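Side-chain contacts in protein yciO (Escherichia coli, PDB 1K7J), which is of unknown function but belongs to the SUA5 family and, like its relatives, may bind double-stranded RNA: residues R110-Q113 against T118-M121; A131-E134 against P139-S142. All blocks are in the same frame, centred on the assembly; numbering follows the deposited sequence.

Interaction 1: R110-Q113 against T118-M121; sequences RLLQ and TIGM
Gln113 and Thr118 bring the backbones closest, with CA atoms 5.1 Å apart, just after a 3-10 turn ends at Leu111 and where strand 118-122 starts. A single direct hydrogen bond joins the segments: Gln113 N gives its proton to Thr118 O at 2.9 Å, nearly straight (166° at the hydrogen) and in the carbonyl plane. The same oxygen takes a CA-H...O contact from Leu112 CA, and a water lies 2.7 Å from Leu111 O, where it can link that carbonyl to Thr118 O as well, although its protons have other acceptors to serve.

Ile119 supplies the apolar part. With CG1 anti to the backbone N (chi1 -176°), CD1 lies 4.2 Å from Leu111 CB and also comes within 3.7 Å of Leu111 O, while the CG2 branch meets Leu112 CD2 at 3.9 Å, the two side chains crossing obliquely. Gln113 CB runs alongside Thr118 OG1, 3.5 Å away; that hydroxyl is hydrogen-bonded to Asn64 OD1.

Strands 97-102 and 118-122 are consecutive in the chain and antiparallel neighbours in the mixed sheet, and Ile119 pairs through its backbone with Leu101: a long hairpin-type connection, its loop fastened to the start of the returning strand.

Interaction 2: A131-E134 against P139-S142; sequences ALLE and PMLS
Leu133 packs against Met140 where helix 127-136 leads through a short turn into strand 140-144, the closest backbone approach being 6.6 Å between the CA atoms of Leu133 and Pro139; no hydrogen bond joins the two segments.

The contact is apolar, since the groups that meet are methyls and methylenes of Leu132, Leu133 and Met140, and Met140, present as selenomethionine, carries the strand's share. The bond from CA to CB of Met140 is directed at the helix, which puts CB 4.0 Å from Leu133 CD2, the methyl that also approaches the backbone Met140 N to the same distance. CG is anti to the backbone N (chi1 180°), then the chain bends at chi2 and chi3, which swings the terminal methyl CE round to touch two leucines: it is 4.0 Å from Leu133 CD2 and 4.2 Å from Leu132 CB. The selenium itself stands farther off, with SE 5.2 Å from Leu133 CD2. Leu133 and Met140 cross at about a right angle, and the leucine enters with one methyl of its fork.

This is helix-on-sheet packing in an alpha/beta fold. Strand 118-122, helix 127-136 and strand 140-144 follow one another, but the two strands are antiparallel with strand 66-68 between them, so the unit is not a classical beta-alpha-beta crossover. Strand 140-144 is interior to the sheet: Met140 pairs through its backbone with Met68, and Leu141 with Cys42 on the other neighbour.

Tyr32 of strand 30-34 touches both Leu132 and Met140, and Leu132 also rests on Ile17 and Ala20 of helix 14-25, which extends the apolar layer past this helix. Farther along the strand, the buried hydroxyl Ser142 OG is hydrogen-bonded to Tyr32 OH. On the helix, exposed Glu134 instead forms a salt bridge with Arg70.

Overall arrangement
Both interactions reach the same mixed sheet and come in series along the chain, interaction 1 on strand 118-122 and interaction 2 on the helix-strand unit that follows. All three touching residues of interaction 2 are buried, against three of five in interaction 1, and its centre is nearer the middle of the chain (about 8 Å against about 12 Å, centre to centre). Their chemistry differs with the elements joined: a loop fastened at a strand start uses backbone polarity, a water and some apolar packing, burying 232 Å²; helix on strand uses side-chain packing alone, burying 133 Å². Though centred about 16 Å apart, the two meet directly, Leu111 CD2 packing against Leu141 CD2 at 3.4 Å, which joins the loop to strand 140-144.

Interaction 1: R110-Q113 against T118-M121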
loop_
_atom_site.group_PDB
_atom_site.type_symbol
_atom_site.label_atom_id
_atom_site.label_comp_id
_atom_site.label_asym_id
_atom_site.label_seq_id
_atom_site.Cartn_x
_atom_site.Cartn_y
_atom_site.Cartn_z
ATOM N N ARG A 110 5.785 3.648 15.720
ATOM C CA ARG A 110 5.088 4.803 15.151
ATOM C C ARG A 110 4.129 4.478 14.011
ATOM O O ARG A 110 3.233 5.268 13.706
ATOM C CB ARG A 110 6.105 5.843 14.670
ATOM C CG ARG A 110 7.102 5.302 13.660
ATOM C CD ARG A 110 8.181 6.323 13.332
ATOM N NE ARG A 110 9.305 5.697 12.641
ATOM C CZ ARG A 110 9.295 5.326 11.365
ATOM N NH1 ARG A 110 8.218 5.524 10.616
ATOM N NH2 ARG A 110 10.360 4.729 10.848
ATOM N N LEU A 111 4.312 3.322 13.383
ATOM C CA LEU A 111 3.458 2.923 12.269
ATOM C C LEU A 111 2.240 2.115 12.704
ATOM O O LEU A 111 1.336 1.871 11.905
ATOM C CB LEU A 111 4.268 2.121 11.250
ATOM C CG LEU A 111 5.446 2.871 10.625
ATOM C CD1 LEU A 111 6.158 1.961 9.638
ATOM C CD2 LEU A 111 4.951 4.132 9.935
ATOM N N LEU A 112 2.212 1.712 13.969
ATOM C CA LEU A 112 1.098 0.929 14.489
ATOM C C LEU A 112 0.037 1.829 15.102
ATOM O O LEU A 112 0.355 2.861 15.697
ATOM C CB LEU A 112 1.601 -0.073 15.529
ATOM C CG LEU A 112 2.640 -1.084 15.033
ATOM C CD1 LEU A 112 3.054 -1.999 16.176
ATOM C CD2 LEU A 112 2.066 -1.896 13.877
ATOM N N GLN A 113 -1.224 1.435 14.952
ATOM C CA GLN A 113 -2.332 2.213 15.489
ATOM C C GLN A 113 -2.110 2.383 16.989
ATOM O O GLN A 113 -1.911 1.410 17.716
ATOM C CB GLN A 113 -3.659 1.505 15.205
ATOM C CG GLN A 113 -4.842 2.450 15.075
ATOM C CD GLN A 113 -5.310 2.988 16.411
ATOM O OE1 GLN A 113 -5.759 4.130 16.511
ATOM N NE2 GLN A 113 -5.220 2.161 17.444
ATOM N N THR A 118 -2.414 -2.056 15.496
ATOM C CA THR A 118 -2.656 -2.705 14.218
ATOM C C THR A 118 -2.084 -1.927 13.042
ATOM O O THR A 118 -1.637 -0.787 13.180
ATOM C CB THR A 118 -4.157 -2.867 13.970
ATOM O OG1 THR A 118 -4.796 -1.591 14.112
ATOM C CG2 THR A 118 -4.757 -3.856 14.957
ATOM N N ILE A 119 -2.106 -2.569 11.881
ATOM C CA ILE A 119 -1.635 -1.967 10.645
ATOM C C ILE A 119 -2.213 -2.797 9.502
ATOM O O ILE A 119 -2.446 -3.998 9.657
ATOM C CB ILE A 119 -0.081 -1.936 10.588
ATOM C CG1 ILE A 119 0.380 -1.201 9.326
ATOM C CG2 ILE A 119 0.483 -3.347 10.658
ATOM C CD1 ILE A 119 1.834 -0.753 9.381
ATOM N N GLY A 120 -2.477 -2.149 8.374
ATOM C CA GLY A 120 -3.041 -2.851 7.235
ATOM C C GLY A 120 -1.969 -3.566 6.439
ATOM O O GLY A 120 -0.913 -2.996 6.161
HETATM N N MSE A 121 -2.237 -4.819 6.084
HETATM C CA MSE A 121 -1.299 -5.627 5.315
HETATM C C MSE A 121 -1.896 -5.791 3.925
HETATM O O MSE A 121 -3.067 -6.153 3.782
HETATM C CB MSE A 121 -1.101 -6.981 5.993
HETATM C CG MSE A 121 -0.703 -6.876 7.474
HETATM SE SE MSE A 121 0.875 -5.780 7.792
HETATM C CE MSE A 121 2.185 -6.969 7.033
HETATM O O HOH W 1 -1.319 1.566 11.461
#

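Interaction 2: A131-E134 against P139-S142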
loop_
_atom_site.group_PDB
_atom_site.type_symbol
_atom_site.label_atom_id
_atom_site.label_comp_id
_atom_site.label_asym_id
_atom_site.label_seq_id
_atom_site.Cartn_x
_atom_site.Cartn_y
_atom_site.Cartn_z
ATOM N N ALA A 131 7.348 -5.688 -8.797
ATOM C CA ALA A 131 8.738 -5.446 -9.169
ATOM C C ALA A 131 9.408 -4.508 -8.163
ATOM O O ALA A 131 10.558 -4.717 -7.777
ATOM C CB ALA A 131 8.814 -4.854 -10.580
ATOM N N LEU A 132 8.687 -3.472 -7.739
ATOM C CA LEU A 132 9.233 -2.531 -6.768
ATOM C C LEU A 132 9.561 -3.252 -5.460
ATOM O O LEU A 132 10.633 -3.057 -4.879
ATOM C CB LEU A 132 8.230 -1.401 -6.498
ATOM C CG LEU A 132 7.999 -0.390 -7.628
ATOM C CD1 LEU A 132 6.824 0.522 -7.280
ATOM C CD2 LEU A 132 9.264 0.432 -7.851
ATOM N N LEU A 133 8.640 -4.092 -5.000
ATOM C CA LEU A 133 8.849 -4.820 -3.755
ATOM C C LEU A 133 9.998 -5.811 -3.870
ATOM O O LEU A 133 10.802 -5.940 -2.952
ATOM C CB LEU A 133 7.560 -5.530 -3.340
ATOM C CG LEU A 133 6.419 -4.563 -3.002
ATOM C CD1 LEU A 133 5.144 -5.347 -2.743
ATOM C CD2 LEU A 133 6.797 -3.707 -1.790
ATOM N N GLU A 134 10.085 -6.505 -4.999
ATOM C CA GLU A 134 11.166 -7.463 -5.199
ATOM C C GLU A 134 12.517 -6.758 -5.118
ATOM O O GLU A 134 13.458 -7.263 -4.507
ATOM C CB GLU A 134 11.035 -8.149 -6.561
ATOM C CG GLU A 134 12.028 -9.283 -6.769
ATOM C CD GLU A 134 11.937 -9.891 -8.157
ATOM O OE1 GLU A 134 10.804 -10.092 -8.646
ATOM O OE2 GLU A 134 12.996 -10.176 -8.755
ATOM N N PRO A 139 8.875 -4.769 2.894
ATOM C CA PRO A 139 7.629 -4.038 2.650
ATOM C C PRO A 139 7.843 -2.547 2.459
ATOM O O PRO A 139 8.848 -1.986 2.886
ATOM C CB PRO A 139 6.802 -4.322 3.904
ATOM C CG PRO A 139 7.305 -5.654 4.348
ATOM C CD PRO A 139 8.796 -5.512 4.162
HETATM N N MSE A 140 6.875 -1.915 1.816
HETATM C CA MSE A 140 6.914 -0.485 1.581
HETATM C C MSE A 140 5.798 0.132 2.424
HETATM O O MSE A 140 4.669 -0.349 2.393
HETATM C CB MSE A 140 6.677 -0.215 0.092
HETATM C CG MSE A 140 6.684 1.237 -0.323
HETATM SE SE MSE A 140 7.402 1.442 -2.114
HETATM C CE MSE A 140 6.365 0.099 -3.035
ATOM N N LEU A 141 6.117 1.155 3.211
ATOM C CA LEU A 141 5.092 1.818 4.008
ATOM C C LEU A 141 4.234 2.539 2.982
ATOM O O LEU A 141 4.756 3.281 2.146
ATOM C CB LEU A 141 5.712 2.827 4.972
ATOM C CG LEU A 141 4.697 3.697 5.718
ATOM C CD1 LEU A 141 3.783 2.823 6.572
ATOM C CD2 LEU A 141 5.437 4.706 6.579
ATOM N N SER A 142 2.925 2.325 3.037
ATOM C CA SER A 142 2.043 2.932 2.052
ATOM C C SER A 142 0.664 3.293 2.572
ATOM O O SER A 142 0.331 3.065 3.733
ATOM C CB SER A 142 1.854 1.967 0.875
ATOM O OG SER A 142 3.088 1.470 0.389
#